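Local coordinates for protein pyrethroid hydrolase (Sphingobium faniae, PDB 5Y5R) that hydrolyses the carboxylester bond of pyrethroid insecticides such as cypermethrin and permethrin, releasing a cyclopropanecarboxylic acid and an alcohol, at residues 6-11 and 73-78. Numbering follows the deposited sequence.
Sequences IILIHG and ILLGHS. With 8NL ((2-methyl-3-phenyl-phenyl)methyl (1~{S})-3-[(~{E})-2-chloranyl-3,3,3-tris(fluoranyl)prop-1-enyl]-2,2-dimethyl-cyclopropane-1-carboxylate), chain G.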
# COMPACT_ATOMS: atom_id res chain seq x y z
N ILE A 6 5.45 9.81 -9.64
CA ILE A 6 4.53 8.85 -9.05
C ILE A 6 5.36 7.96 -8.14
O ILE A 6 6.39 7.42 -8.56
CB ILE A 6 3.79 8.01 -10.11
CG1 ILE A 6 2.90 8.88 -10.98
CG2 ILE A 6 2.93 6.92 -9.49
CD1 ILE A 6 2.20 8.10 -12.08
N ILE A 7 4.90 7.78 -6.89
CA ILE A 7 5.63 7.00 -5.90
C ILE A 7 4.75 5.81 -5.52
O ILE A 7 3.61 6.01 -5.07
CB ILE A 7 6.00 7.85 -4.67
CG1 ILE A 7 6.84 9.08 -5.08
CG2 ILE A 7 6.70 6.98 -3.58
CD1 ILE A 7 7.06 10.08 -3.99
N LEU A 8 5.22 4.59 -5.81
CA LEU A 8 4.52 3.34 -5.51
C LEU A 8 5.12 2.74 -4.25
O LEU A 8 6.32 2.43 -4.22
CB LEU A 8 4.64 2.32 -6.63
CG LEU A 8 4.51 2.84 -8.07
CD1 LEU A 8 4.74 1.76 -9.09
CD2 LEU A 8 3.16 3.55 -8.23
N ILE A 9 4.29 2.55 -3.22
CA ILE A 9 4.74 2.09 -1.92
C ILE A 9 4.20 0.70 -1.63
O ILE A 9 2.98 0.49 -1.63
CB ILE A 9 4.36 3.10 -0.82
CG1 ILE A 9 5.09 4.42 -1.08
CG2 ILE A 9 4.67 2.50 0.55
CD1 ILE A 9 4.57 5.61 -0.33
N HIS A 10 5.10 -0.24 -1.36
CA HIS A 10 4.79 -1.64 -1.10
C HIS A 10 4.09 -1.80 0.25
O HIS A 10 4.10 -0.89 1.09
CB HIS A 10 6.07 -2.48 -1.09
CG HIS A 10 7.02 -2.12 0.02
ND1 HIS A 10 6.77 -2.43 1.34
CD2 HIS A 10 8.21 -1.47 0.00
CE1 HIS A 10 7.77 -1.99 2.09
NE2 HIS A 10 8.65 -1.40 1.31
N GLY A 11 3.50 -2.97 0.45
CA GLY A 11 2.87 -3.37 1.72
C GLY A 11 3.71 -4.30 2.60
O GLY A 11 4.92 -4.45 2.42
N ILE A 73 2.09 11.71 -7.06
CA ILE A 73 1.02 10.76 -6.76
C ILE A 73 1.61 9.70 -5.83
O ILE A 73 2.69 9.14 -6.10
CB ILE A 73 0.47 10.11 -8.04
CG1 ILE A 73 -0.01 11.18 -9.04
CG2 ILE A 73 -0.69 9.19 -7.70
CD1 ILE A 73 -1.31 11.90 -8.67
N LEU A 74 0.92 9.44 -4.73
CA LEU A 74 1.32 8.41 -3.77
C LEU A 74 0.37 7.24 -3.91
O LEU A 74 -0.86 7.43 -3.86
CB LEU A 74 1.29 8.94 -2.34
CG LEU A 74 2.20 10.10 -1.98
CD1 LEU A 74 2.26 10.23 -0.46
CD2 LEU A 74 3.56 9.87 -2.64
N LEU A 75 0.93 6.05 -4.11
CA LEU A 75 0.17 4.82 -4.16
C LEU A 75 0.64 3.90 -3.04
O LEU A 75 1.85 3.70 -2.85
CB LEU A 75 0.31 4.11 -5.51
CG LEU A 75 -0.52 2.84 -5.72
CD1 LEU A 75 -0.90 2.69 -7.20
CD2 LEU A 75 0.21 1.54 -5.25
N GLY A 76 -0.31 3.38 -2.31
CA GLY A 76 -0.04 2.37 -1.30
C GLY A 76 -0.73 1.08 -1.67
O GLY A 76 -1.86 1.09 -2.14
N HIS A 77 -0.04 -0.05 -1.47
CA HIS A 77 -0.67 -1.35 -1.60
C HIS A 77 -0.86 -1.95 -0.21
O HIS A 77 0.03 -1.86 0.64
CB HIS A 77 0.12 -2.30 -2.49
CG HIS A 77 -0.39 -3.71 -2.46
ND1 HIS A 77 0.33 -4.75 -1.89
CD2 HIS A 77 -1.53 -4.25 -2.92
CE1 HIS A 77 -0.35 -5.87 -2.02
NE2 HIS A 77 -1.50 -5.59 -2.62
N SER A 78 -2.08 -2.45 0.05
CA SER A 78 -2.45 -3.12 1.30
C SER A 78 -2.02 -2.26 2.49
O SER A 78 -2.46 -1.11 2.61
CB SER A 78 -1.85 -4.51 1.41
OG SER A 78 -0.47 -4.45 1.71
C 8NL G . 2.60 -10.32 2.97
C8 8NL G . 5.24 -12.81 1.15
C9 8NL G . 6.02 -13.83 1.67
C10 8NL G . 5.46 -14.80 2.49
C11 8NL G . 4.09 -14.68 2.76
C12 8NL G . 3.33 -13.64 2.22
C13 8NL G . 1.22 -8.13 1.38
O 8NL G . 0.15 -8.31 2.34
CL 8NL G . -3.52 -8.91 8.45
C21 8NL G . -2.43 -8.34 7.17
C22 8NL G . -1.01 -8.86 7.19
F2 8NL G . -0.88 -9.74 6.22
F1 8NL G . -0.11 -7.90 7.05
F 8NL G . -0.82 -9.44 8.35
C20 8NL G . -2.89 -7.54 6.22
C16 8NL G . -1.99 -7.00 5.13
C17 8NL G . -2.91 -6.42 4.06
C18 8NL G . -2.60 -5.01 4.54
C19 8NL G . -4.38 -6.84 4.22
C15 8NL G . -1.92 -7.56 3.71
C14 8NL G . -0.55 -7.23 3.09
O1 8NL G . -0.04 -6.13 3.28
C2 8NL G . 1.89 -9.37 0.78
C3 8NL G . 1.87 -9.45 -0.61
C4 8NL G . 2.43 -10.53 -1.30
C5 8NL G . 3.09 -11.53 -0.60
C6 8NL G . 3.14 -11.51 0.79
C1 8NL G . 2.55 -10.41 1.48
C7 8NL G . 3.89 -12.67 1.42
O HOH W 1 3.18 -4.78 -1.64
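I7 and I9 alternate with I73, L75 and H77 in four backbone hydrogen bonds that zip 6-9 to 73-77 as neighbouring parallel strands, 14° apart in direction. I7 N gives to I73 O over 2.7 Å and runs almost straight (171° at the hydrogen); I7 O takes L75 N, I9 N reaches L75 O, and I9 O receives H77 N in the longest of the set, 3.1 Å. I9 O also accepts the hydroxyl of Y19, so two donors hold this carbonyl near the strand end.

Apolar side chains pair on both faces. I7 and L74 lie side by side, the CD2 branch of L74 3.8 Å from I7 CD1; I7 packs on V61 and I64 of helix 59-67, L74 on V95 and L98 of strand 95-101. On the other face I6 CG1 meets I73 CB at 4.0 Å and L8 CD2 reaches L75 CB, while I244 of helix 237-249 packs on I6 and L75.

At the C-terminal ends of the strands, a water bridges G11 N (2.8 Å) and H77 ND1. H77 NE2 is hydrogen-bonded to the carbonyl of H230, a residue of the charge relay system. G11 CA sits 3.5 Å from S78 OG, which lies so close to the ester carbonyl oxygen O1 of the bound 8NL that the detail of this approach is doubtful; A12 N and H230 NE2 are hydrogen-bonded to the ligand. S78 has a strained backbone (phi 49°) within the GxSxG pattern of G76, S78 and G80, consistent with the nucleophile elbow of an alpha/beta hydrolase, placed at the C-terminal ends of central parallel strands.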